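Local atomic coordinates of long-chain-fatty-acid--CoA ligase FadD13 (Mycobacterium tuberculosis CDC1551, PDB entry 5ZRN), a protein that is a ligase of the AMP-binding (ANL) family that holds 5'-O-{[(1R)-1-hydroxydodecyl]sulfamoyl}adenosine in its pocket. Residues 56-61 / 103-108; 172-177 / 303-308; 183-188 / 211-216. One frame throughout, in Å; residues are numbered along the deposited sequence.

Contact 1: residues 56-61 / 103-108; sequences RVALLM and KVVIYG
A58 and I106 sit at the middle of two adjacent parallel strands, 56-60 and 104-107, neighbours in a four-stranded parallel sheet. A58 N donates to V104 O at 2.8 Å. I106 N returns a nearly straight bond to A58 O (N-H...O 176°), and L60 N reaches I106 O. At one end G108 N closes on L60 O; at the other the bond from K103 N to R56 O stretches to 3.2 Å.

Packing is densest around I106, on the face it shares with V57, L59 and V104. L59 CD2 runs alongside it and lies 3.9 Å from I106 CB, while the M61 chain, straight through chi2 and bent at chi3 (83°), swings its CE methyl to 3.4 Å from I106 CG2. L70 of helix 65-77 covers this corner. On the A58, V105 and Y107 face the small A58 CB meets V105 CG2 at 3.8 Å, beneath L97 of helix 90-100. Y107 touches L60 through its CB alone; its ring departs from strand 56-60, and the residue packs on I115 of helix 112-120.

The R56/K103 end is looser and partly exposed. Neither long polar chain turns to the opposite strand: R56 NE bonds S100 O and K103 NZ bonds G50 O.

Across the pairing itself, polarity is confined to the backbone and the side chains in touch are apolar, as expected for the buried interior of an alpha/beta sheet whose two faces are covered by helices.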
loop_
_atom_site.group_PDB
_atom_site.type_symbol
_atom_site.label_atom_id
_atom_site.label_comp_id
_atom_site.label_asym_id
_atom_site.label_seq_id
_atom_site.Cartn_x
_atom_site.Cartn_y
_atom_site.Cartn_z
ATOM N N ARG A 56 -17.190 -4.490 6.453
ATOM C CA ARG A 56 -15.933 -4.928 5.855
ATOM C C ARG A 56 -16.137 -5.767 4.598
ATOM O O ARG A 56 -17.017 -6.623 4.543
ATOM C CB ARG A 56 -15.088 -5.729 6.855
ATOM C CG ARG A 56 -14.280 -4.858 7.829
ATOM C CD ARG A 56 -15.178 -4.214 8.862
ATOM N NE ARG A 56 -15.708 -5.229 9.762
ATOM C CZ ARG A 56 -16.805 -5.085 10.490
ATOM N NH1 ARG A 56 -17.500 -3.956 10.421
ATOM N NH2 ARG A 56 -17.202 -6.073 11.288
ATOM N N VAL A 57 -15.313 -5.492 3.592
ATOM C CA VAL A 57 -15.318 -6.209 2.325
ATOM C C VAL A 57 -13.918 -6.799 2.145
ATOM O O VAL A 57 -12.938 -6.052 2.052
ATOM C CB VAL A 57 -15.565 -5.264 1.152
ATOM C CG1 VAL A 57 -15.606 -6.059 -0.148
ATOM C CG2 VAL A 57 -16.851 -4.502 1.369
ATOM N N ALA A 58 -13.819 -8.127 2.107
ATOM C CA ALA A 58 -12.528 -8.785 1.941
ATOM C C ALA A 58 -12.135 -8.874 0.472
ATOM O O ALA A 58 -12.971 -9.145 -0.393
ATOM C CB ALA A 58 -12.574 -10.170 2.543
ATOM N N LEU A 59 -10.857 -8.636 0.189
ATOM C CA LEU A 59 -10.355 -8.704 -1.177
ATOM C C LEU A 59 -9.174 -9.667 -1.232
ATOM O O LEU A 59 -8.102 -9.369 -0.706
ATOM C CB LEU A 59 -9.936 -7.310 -1.660
ATOM C CG LEU A 59 -11.031 -6.230 -1.648
ATOM C CD1 LEU A 59 -10.405 -4.876 -1.922
ATOM C CD2 LEU A 59 -12.113 -6.539 -2.687
ATOM N N LEU A 60 -9.401 -10.825 -1.851
ATOM C CA LEU A 60 -8.410 -11.899 -2.014
ATOM C C LEU A 60 -8.231 -12.073 -3.530
ATOM O O LEU A 60 -8.894 -12.911 -4.152
ATOM C CB LEU A 60 -8.959 -13.209 -1.436
ATOM C CG LEU A 60 -8.107 -14.102 -0.529
ATOM C CD1 LEU A 60 -8.644 -15.515 -0.603
ATOM C CD2 LEU A 60 -6.666 -14.086 -0.944
ATOM N N MET A 61 -7.342 -11.288 -4.128
ATOM C CA MET A 61 -7.171 -11.360 -5.577
ATOM C C MET A 61 -5.847 -10.789 -6.055
ATOM O O MET A 61 -5.219 -10.001 -5.359
ATOM C CB MET A 61 -8.321 -10.603 -6.246
ATOM C CG MET A 61 -8.455 -9.162 -5.756
ATOM S SD MET A 61 -9.804 -8.300 -6.567
ATOM C CE MET A 61 -11.195 -8.830 -5.582
ATOM N N LYS A 103 -18.262 -9.315 5.823
ATOM C CA LYS A 103 -19.522 -9.909 5.402
ATOM C C LYS A 103 -19.525 -10.320 3.935
ATOM O O LYS A 103 -20.298 -11.183 3.533
ATOM C CB LYS A 103 -20.696 -8.976 5.704
ATOM C CG LYS A 103 -20.614 -7.617 5.103
ATOM C CD LYS A 103 -21.796 -6.773 5.578
ATOM C CE LYS A 103 -23.142 -7.401 5.210
ATOM N NZ LYS A 103 -24.284 -6.592 5.748
ATOM N N VAL A 104 -18.652 -9.709 3.143
ATOM C CA VAL A 104 -18.550 -10.038 1.728
ATOM C C VAL A 104 -17.098 -10.301 1.347
ATOM O O VAL A 104 -16.208 -9.565 1.755
ATOM C CB VAL A 104 -19.078 -8.891 0.841
ATOM C CG1 VAL A 104 -18.754 -9.161 -0.611
ATOM C CG2 VAL A 104 -20.570 -8.749 1.022
ATOM N N VAL A 105 -16.867 -11.357 0.575
ATOM C CA VAL A 105 -15.520 -11.703 0.111
ATOM C C VAL A 105 -15.470 -11.754 -1.419
ATOM O O VAL A 105 -16.204 -12.527 -2.058
ATOM C CB VAL A 105 -15.053 -13.079 0.640
ATOM C CG1 VAL A 105 -13.698 -13.424 0.048
ATOM C CG2 VAL A 105 -14.964 -13.059 2.142
ATOM N N ILE A 106 -14.623 -10.911 -2.003
ATOM C CA ILE A 106 -14.459 -10.885 -3.450
ATOM C C ILE A 106 -13.111 -11.562 -3.671
ATOM O O ILE A 106 -12.109 -11.135 -3.091
ATOM C CB ILE A 106 -14.375 -9.449 -4.003
ATOM C CG1 ILE A 106 -15.445 -8.555 -3.368
ATOM C CG2 ILE A 106 -14.532 -9.485 -5.525
ATOM C CD1 ILE A 106 -16.833 -8.781 -3.878
ATOM N N TYR A 107 -13.080 -12.606 -4.501
ATOM C CA TYR A 107 -11.836 -13.336 -4.729
ATOM C C TYR A 107 -11.576 -13.651 -6.190
ATOM O O TYR A 107 -12.504 -13.775 -6.985
ATOM C CB TYR A 107 -11.833 -14.640 -3.913
ATOM C CG TYR A 107 -12.908 -15.637 -4.312
ATOM C CD1 TYR A 107 -12.679 -16.575 -5.315
ATOM C CD2 TYR A 107 -14.165 -15.618 -3.705
ATOM C CE1 TYR A 107 -13.672 -17.465 -5.708
ATOM C CE2 TYR A 107 -15.164 -16.503 -4.084
ATOM C CZ TYR A 107 -14.914 -17.423 -5.090
ATOM O OH TYR A 107 -15.909 -18.285 -5.497
ATOM N N GLY A 108 -10.299 -13.774 -6.531
ATOM C CA GLY A 108 -9.921 -14.081 -7.896
ATOM C C GLY A 108 -9.836 -15.577 -8.129
ATOM O O GLY A 108 -9.782 -16.369 -7.181
#

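Contact 2: residues 172-177 / 303-308; sequences KGVVHT and LTESCG. With JSA (5'-O-{[(1R)-1-hydroxydodecyl]sulfamoyl}adenosine), chain C.
The loop 303-308, between strands 296-302 and 310-313 of the large mixed sheet, forms part of the ligand pocket in this AMP-binding fold; strand 173-177, the middle one of a small antiparallel sheet, packs against it through V174 and H176. H176 hydrogen-bonds across the contact. Its NE2 donates to T304 O at 2.8 Å, almost straight (177°), with the acceptor in the imidazole plane and the donor in the carbonyl plane. T304 O also takes C307 N, so two N-H groups grip it and tie the turn to the strand. S180 OG bonds ND1 at the other nitrogen of the ring, which fixes the ring's rotation.

C307 covers one face of the imidazole: SG stands 3.9 Å from the centroid, virtually on the ring normal, and CB lies nearer the rim, 3.4 Å from H176 CE1. Two residues earlier in the strand, V174 presses CG2 against T304 CG2 (3.5 Å) and CG1 against E305 CA (3.8 Å). A chi1 of -63° puts T304 OG1 beside the backbone N and leaves CG2 anti to it; the methyl is thereby given to V174 and the hydroxyl to the ligand, where T304 OG1 lies 3.0 Å from O1P of JSA.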
loop_
_atom_site.group_PDB
_atom_site.type_symbol
_atom_site.label_atom_id
_atom_site.label_comp_id
_atom_site.label_asym_id
_atom_site.label_seq_id
_atom_site.Cartn_x
_atom_site.Cartn_y
_atom_site.Cartn_z
ATOM N N LYS A 172 -2.501 -8.811 14.054
ATOM C CA LYS A 172 -3.565 -7.854 14.347
ATOM C C LYS A 172 -4.034 -7.080 13.124
ATOM O O LYS A 172 -3.292 -6.893 12.157
ATOM C CB LYS A 172 -3.091 -6.837 15.389
ATOM C CG LYS A 172 -2.287 -7.407 16.526
ATOM C CD LYS A 172 -1.566 -6.290 17.267
ATOM C CE LYS A 172 -0.544 -6.843 18.258
ATOM N NZ LYS A 172 0.159 -5.760 19.018
ATOM N N GLY A 173 -5.272 -6.612 13.178
ATOM C CA GLY A 173 -5.785 -5.836 12.072
ATOM C C GLY A 173 -5.409 -4.388 12.307
ATOM O O GLY A 173 -5.691 -3.841 13.364
ATOM N N VAL A 174 -4.744 -3.768 11.343
ATOM C CA VAL A 174 -4.362 -2.371 11.477
ATOM C C VAL A 174 -5.450 -1.566 10.793
ATOM O O VAL A 174 -5.685 -1.721 9.595
ATOM C CB VAL A 174 -3.010 -2.098 10.797
ATOM C CG1 VAL A 174 -2.648 -0.621 10.915
ATOM C CG2 VAL A 174 -1.938 -2.956 11.451
ATOM N N VAL A 175 -6.141 -0.716 11.541
ATOM C CA VAL A 175 -7.195 0.047 10.900
ATOM C C VAL A 175 -6.779 1.469 10.567
ATOM O O VAL A 175 -6.279 2.208 11.413
ATOM C CB VAL A 175 -8.511 0.029 11.744
ATOM C CG1 VAL A 175 -8.338 -0.873 12.940
ATOM C CG2 VAL A 175 -8.930 1.430 12.146
ATOM N N HIS A 176 -6.975 1.825 9.305
ATOM C CA HIS A 176 -6.648 3.147 8.816
ATOM C C HIS A 176 -7.928 3.801 8.340
ATOM O O HIS A 176 -8.851 3.132 7.889
ATOM C CB HIS A 176 -5.639 3.062 7.669
ATOM C CG HIS A 176 -4.223 2.899 8.126
ATOM N ND1 HIS A 176 -3.542 3.888 8.801
ATOM C CD2 HIS A 176 -3.366 1.856 8.022
ATOM C CE1 HIS A 176 -2.327 3.464 9.094
ATOM N NE2 HIS A 176 -2.196 2.233 8.633
ATOM N N THR A 177 -7.959 5.121 8.439
ATOM C CA THR A 177 -9.108 5.917 8.052
ATOM C C THR A 177 -8.792 6.638 6.754
ATOM O O THR A 177 -7.698 6.519 6.219
ATOM C CB THR A 177 -9.373 6.976 9.118
ATOM O OG1 THR A 177 -8.237 7.858 9.191
ATOM C CG2 THR A 177 -9.579 6.322 10.483
ATOM N N LEU A 303 6.033 1.135 8.686
ATOM C CA LEU A 303 5.316 -0.005 9.227
ATOM C C LEU A 303 3.905 0.047 8.692
ATOM O O LEU A 303 3.500 1.039 8.086
ATOM C CB LEU A 303 5.251 0.061 10.748
ATOM C CG LEU A 303 6.530 0.010 11.577
ATOM C CD1 LEU A 303 7.360 1.282 11.379
ATOM C CD2 LEU A 303 6.132 -0.142 13.040
ATOM N N THR A 304 3.156 -1.023 8.925
ATOM C CA THR A 304 1.771 -1.089 8.491
ATOM C C THR A 304 1.015 -0.036 9.292
ATOM O O THR A 304 0.162 0.672 8.772
ATOM C CB THR A 304 1.189 -2.474 8.784
ATOM O OG1 THR A 304 1.904 -3.448 8.019
ATOM C CG2 THR A 304 -0.278 -2.530 8.413
ATOM N N GLU A 305 1.370 0.065 10.564
ATOM C CA GLU A 305 0.767 1.019 11.474
ATOM C C GLU A 305 0.949 2.477 11.047
ATOM O O GLU A 305 0.162 3.338 11.442
ATOM C CB GLU A 305 1.351 0.825 12.868
ATOM C CG GLU A 305 0.920 -0.459 13.586
ATOM C CD GLU A 305 1.728 -1.695 13.206
ATOM O OE1 GLU A 305 1.745 -2.640 14.028
ATOM O OE2 GLU A 305 2.326 -1.736 12.108
ATOM N N SER A 306 1.987 2.762 10.259
ATOM C CA SER A 306 2.234 4.125 9.797
ATOM C C SER A 306 1.783 4.295 8.353
ATOM O O SER A 306 2.155 5.254 7.679
ATOM C CB SER A 306 3.718 4.493 9.931
ATOM O OG SER A 306 4.521 3.687 9.093
ATOM N N CYS A 307 0.983 3.342 7.890
ATOM C CA CYS A 307 0.427 3.364 6.546
ATOM C C CYS A 307 1.489 3.450 5.442
ATOM O O CYS A 307 1.247 4.030 4.370
ATOM C CB CYS A 307 -0.544 4.540 6.423
ATOM S SG CYS A 307 -1.810 4.316 5.183
ATOM N N GLY A 308 2.652 2.856 5.693
ATOM C CA GLY A 308 3.714 2.896 4.703
ATOM C C GLY A 308 4.568 4.162 4.757
ATOM O O GLY A 308 5.487 4.317 3.961
HETATM C C4 JSA C . 12.922 -1.908 8.284
HETATM C C5 JSA C . 12.921 -0.986 7.248
HETATM C C6 JSA C . 14.134 -0.425 6.865
HETATM N N9 JSA C . 11.666 -2.311 8.451
HETATM C C2 JSA C . 15.211 -1.669 8.496
HETATM C C12 JSA C . 7.508 8.794 1.975
HETATM C C11 JSA C . 7.873 7.461 1.320
HETATM C C10 JSA C . 8.068 6.373 2.377
HETATM C "C9'" JSA C . 8.432 5.030 1.741
HETATM C "C8'" JSA C . 8.532 3.944 2.814
HETATM C "C7'" JSA C . 8.807 2.564 2.215
HETATM C "C6'" JSA C . 8.749 1.498 3.310
HETATM C "C5'" JSA C . 9.003 0.093 2.762
HETATM C "C4'" JSA C . 8.868 -0.943 3.881
HETATM C "C3'" JSA C . 7.441 -0.961 4.430
HETATM C "C2'" JSA C . 7.341 -1.769 5.725
HETATM C "C1'" JSA C . 5.902 -1.737 6.245
HETATM O O1 JSA C . 5.084 -2.547 5.397
HETATM N N8 JSA C . 5.829 -2.236 7.626
HETATM S S1 JSA C . 6.037 -3.851 7.713
HETATM O O2P JSA C . 6.430 -4.382 6.368
HETATM O O1P JSA C . 4.755 -4.492 8.155
HETATM O "O5'" JSA C . 7.068 -4.137 8.662
HETATM C C5A JSA C . 7.595 -3.078 9.467
HETATM C C4A JSA C . 8.974 -3.437 10.025
HETATM O "O4'" JSA C . 9.901 -3.764 8.976
HETATM C C3A JSA C . 9.609 -2.241 10.733
HETATM O "O3'" JSA C . 9.071 -2.142 12.055
HETATM C C2A JSA C . 11.039 -2.770 10.812
HETATM O "O2'" JSA C . 11.114 -3.817 11.782
HETATM C C1A JSA C . 11.210 -3.348 9.404
HETATM C C8 JSA C . 10.907 -1.667 7.566
HETATM N N7 JSA C . 11.666 -0.859 6.829
HETATM N N3 JSA C . 14.077 -2.225 8.886
HETATM N N1 JSA C . 15.250 -0.791 7.510
HETATM N N6 JSA C . 14.192 0.454 5.869
#

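Contact 3: residues 183-188 / 211-216; sequences SAASSW and ALTTVI. With JSA (5'-O-{[(1R)-1-hydroxydodecyl]sulfamoyl}adenosine), chain C.
A chi1 of -79° sets W188 CG opposite its own carbonyl carbon, and chi2 turns the indole so that one face looks at helix 209-221 and the other at the ligand chain. In T213 the first torsion places OG1 opposite the carbonyl carbon, which leaves the CG2 methyl anti to the backbone nitrogen and facing W188, while OG1 points elsewhere, probably bonding C307 O, with V209 O also near.

The methyl sits squarely over the indole. T213 CG2 is 3.9 Å from the centroid of the five-membered ring and only 7° off its normal, a CH-pi contact. Against the opposite face lies the end of the dodecyl chain, with C12 of JSA 3.3 Å from W188 CD1 and C9' 3.3 Å from W188 CZ2. The ring is thus held between a protein methyl and the ligand's tail, and NE1 has a weak bond to G308 O. T214 OG1, 3.6 Å from W188 CZ3, approaches the six-membered ring obliquely; its firmer partner is A210 O.

Where the helices come nearest, the small A185 lets T213 CG2 come to 4.0 Å from A185 CA, and A185 CB meets I216 CG2 at 4.0 Å. No hydrogen bond joins the two segments, so the contact rests on shape.

The axes pass 9.0 Å apart at -74°, a steep crossing. Beyond it, F71 of helix 65-77 and F160 of strand 158-163 pack on I216, L200 of strand 199-202 meets T214, and I357 packs on A184.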
loop_
_atom_site.group_PDB
_atom_site.type_symbol
_atom_site.label_atom_id
_atom_site.label_comp_id
_atom_site.label_asym_id
_atom_site.label_seq_id
_atom_site.Cartn_x
_atom_site.Cartn_y
_atom_site.Cartn_z
ATOM N N SER A 183 -3.285 11.424 4.530
ATOM C CA SER A 183 -2.061 12.024 5.045
ATOM C C SER A 183 -0.815 11.281 4.571
ATOM O O SER A 183 0.172 11.906 4.194
ATOM C CB SER A 183 -2.097 12.076 6.578
ATOM O OG SER A 183 -3.098 12.981 7.024
ATOM N N ALA A 184 -0.866 9.952 4.577
ATOM C CA ALA A 184 0.271 9.152 4.140
ATOM C C ALA A 184 0.607 9.390 2.659
ATOM O O ALA A 184 1.751 9.712 2.318
ATOM C CB ALA A 184 -0.006 7.675 4.378
ATOM N N ALA A 185 -0.386 9.218 1.794
ATOM C CA ALA A 185 -0.199 9.410 0.363
ATOM C C ALA A 185 0.243 10.849 0.110
ATOM O O ALA A 185 0.975 11.138 -0.846
ATOM C CB ALA A 185 -1.506 9.114 -0.390
ATOM N N SER A 186 -0.217 11.742 0.980
ATOM C CA SER A 186 0.108 13.156 0.885
ATOM C C SER A 186 1.582 13.335 1.267
ATOM O O SER A 186 2.326 14.090 0.628
ATOM C CB SER A 186 -0.796 13.952 1.826
ATOM O OG SER A 186 -0.898 15.296 1.402
ATOM N N SER A 187 1.994 12.620 2.307
ATOM C CA SER A 187 3.373 12.665 2.763
ATOM C C SER A 187 4.330 12.212 1.653
ATOM O O SER A 187 5.345 12.853 1.394
ATOM C CB SER A 187 3.548 11.761 3.976
ATOM O OG SER A 187 4.910 11.705 4.324
ATOM N N TRP A 188 3.986 11.101 1.006
ATOM C CA TRP A 188 4.777 10.534 -0.082
ATOM C C TRP A 188 4.865 11.484 -1.276
ATOM O O TRP A 188 5.948 11.747 -1.795
ATOM C CB TRP A 188 4.152 9.216 -0.551
ATOM C CG TRP A 188 4.434 8.018 0.312
ATOM C CD1 TRP A 188 4.352 7.940 1.672
ATOM C CD2 TRP A 188 4.798 6.710 -0.141
ATOM N NE1 TRP A 188 4.644 6.667 2.095
ATOM C CE2 TRP A 188 4.922 5.890 1.003
ATOM C CE3 TRP A 188 5.031 6.149 -1.406
ATOM C CZ2 TRP A 188 5.269 4.534 0.921
ATOM C CZ3 TRP A 188 5.375 4.799 -1.487
ATOM C CH2 TRP A 188 5.490 4.009 -0.328
ATOM N N ALA A 211 2.192 -0.662 -1.133
ATOM C CA ALA A 211 1.598 -0.727 -2.462
ATOM C C ALA A 211 0.247 -0.024 -2.461
ATOM O O ALA A 211 -0.092 0.683 -3.399
ATOM C CB ALA A 211 1.432 -2.175 -2.891
ATOM N N LEU A 212 -0.526 -0.222 -1.399
ATOM C CA LEU A 212 -1.839 0.404 -1.312
ATOM C C LEU A 212 -1.662 1.916 -1.322
ATOM O O LEU A 212 -2.345 2.630 -2.056
ATOM C CB LEU A 212 -2.549 -0.034 -0.037
ATOM C CG LEU A 212 -4.068 -0.184 -0.127
ATOM C CD1 LEU A 212 -4.409 -1.208 -1.202
ATOM C CD2 LEU A 212 -4.621 -0.628 1.220
ATOM N N THR A 213 -0.725 2.400 -0.519
ATOM C CA THR A 213 -0.467 3.823 -0.460
ATOM C C THR A 213 0.040 4.315 -1.817
ATOM O O THR A 213 -0.139 5.481 -2.177
ATOM C CB THR A 213 0.564 4.153 0.648
ATOM O OG1 THR A 213 -0.017 3.888 1.935
ATOM C CG2 THR A 213 0.983 5.618 0.578
ATOM N N THR A 214 0.651 3.421 -2.586
ATOM C CA THR A 214 1.174 3.816 -3.889
ATOM C C THR A 214 0.085 4.099 -4.923
ATOM O O THR A 214 0.161 5.101 -5.642
ATOM C CB THR A 214 2.164 2.756 -4.433
ATOM O OG1 THR A 214 3.312 2.699 -3.574
ATOM C CG2 THR A 214 2.623 3.109 -5.840
ATOM N N VAL A 215 -0.939 3.245 -4.998
ATOM C CA VAL A 215 -2.001 3.473 -5.971
ATOM C C VAL A 215 -2.796 4.724 -5.593
ATOM O O VAL A 215 -3.263 5.468 -6.458
ATOM C CB VAL A 215 -2.997 2.262 -6.075
ATOM C CG1 VAL A 215 -2.237 0.960 -6.226
ATOM C CG2 VAL A 215 -3.904 2.216 -4.867
ATOM N N ILE A 216 -2.940 4.955 -4.295
ATOM C CA ILE A 216 -3.693 6.101 -3.815
ATOM C C ILE A 216 -2.911 7.389 -4.052
ATOM O O ILE A 216 -3.439 8.358 -4.595
ATOM C CB ILE A 216 -4.046 5.924 -2.309
ATOM C CG1 ILE A 216 -4.999 4.733 -2.154
ATOM C CG2 ILE A 216 -4.711 7.185 -1.758
ATOM C CD1 ILE A 216 -5.221 4.300 -0.732
HETATM C C4 JSA C . 12.922 -1.908 8.284
HETATM C C5 JSA C . 12.921 -0.986 7.248
HETATM C C6 JSA C . 14.134 -0.425 6.865
HETATM N N9 JSA C . 11.666 -2.311 8.451
HETATM C C2 JSA C . 15.211 -1.669 8.496
HETATM C C12 JSA C . 7.508 8.794 1.975
HETATM C C11 JSA C . 7.873 7.461 1.320
HETATM C C10 JSA C . 8.068 6.373 2.377
HETATM C "C9'" JSA C . 8.432 5.030 1.741
HETATM C "C8'" JSA C . 8.532 3.944 2.814
HETATM C "C7'" JSA C . 8.807 2.564 2.215
HETATM C "C6'" JSA C . 8.749 1.498 3.310
HETATM C "C5'" JSA C . 9.003 0.093 2.762
HETATM C "C4'" JSA C . 8.868 -0.943 3.881
HETATM C "C3'" JSA C . 7.441 -0.961 4.430
HETATM C "C2'" JSA C . 7.341 -1.769 5.725
HETATM C "C1'" JSA C . 5.902 -1.737 6.245
HETATM O O1 JSA C . 5.084 -2.547 5.397
HETATM N N8 JSA C . 5.829 -2.236 7.626
HETATM S S1 JSA C . 6.037 -3.851 7.713
HETATM O O2P JSA C . 6.430 -4.382 6.368
HETATM O O1P JSA C . 4.755 -4.492 8.155
HETATM O "O5'" JSA C . 7.068 -4.137 8.662
HETATM C C5A JSA C . 7.595 -3.078 9.467
HETATM C C4A JSA C . 8.974 -3.437 10.025
HETATM O "O4'" JSA C . 9.901 -3.764 8.976
HETATM C C3A JSA C . 9.609 -2.241 10.733
HETATM O "O3'" JSA C . 9.071 -2.142 12.055
HETATM C C2A JSA C . 11.039 -2.770 10.812
HETATM O "O2'" JSA C . 11.114 -3.817 11.782
HETATM C C1A JSA C . 11.210 -3.348 9.404
HETATM C C8 JSA C . 10.907 -1.667 7.566
HETATM N N7 JSA C . 11.666 -0.859 6.829
HETATM N N3 JSA C . 14.077 -2.225 8.886
HETATM N N1 JSA C . 15.250 -0.791 7.510
HETATM N N6 JSA C . 14.192 0.454 5.869
#

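In the fold
Contacts 2 and 3 touch each other, their centres about 12 Å apart, and both reach JSA, through loop 303-308 and W188. Strand 173-177 runs straight into helix 178-191, and the loop 303-308 joins the two contacts: C307 O lies 2.7 Å from T213 OG1, probably hydrogen-bonded, and C307 CB packs 3.8 Å from A184 CB. Contact 2 reaches the sulfamoyl group and, through G308, the middle of the alkyl chain; contact 3 takes the chain's end. Contact 1 stands apart in its own parallel sheet, with centres about 19 Å from contact 2 and about 22 Å from contact 3. Helix 65-77 bridges that gap, packing on contact 1 through L70 and on contact 3 through F71.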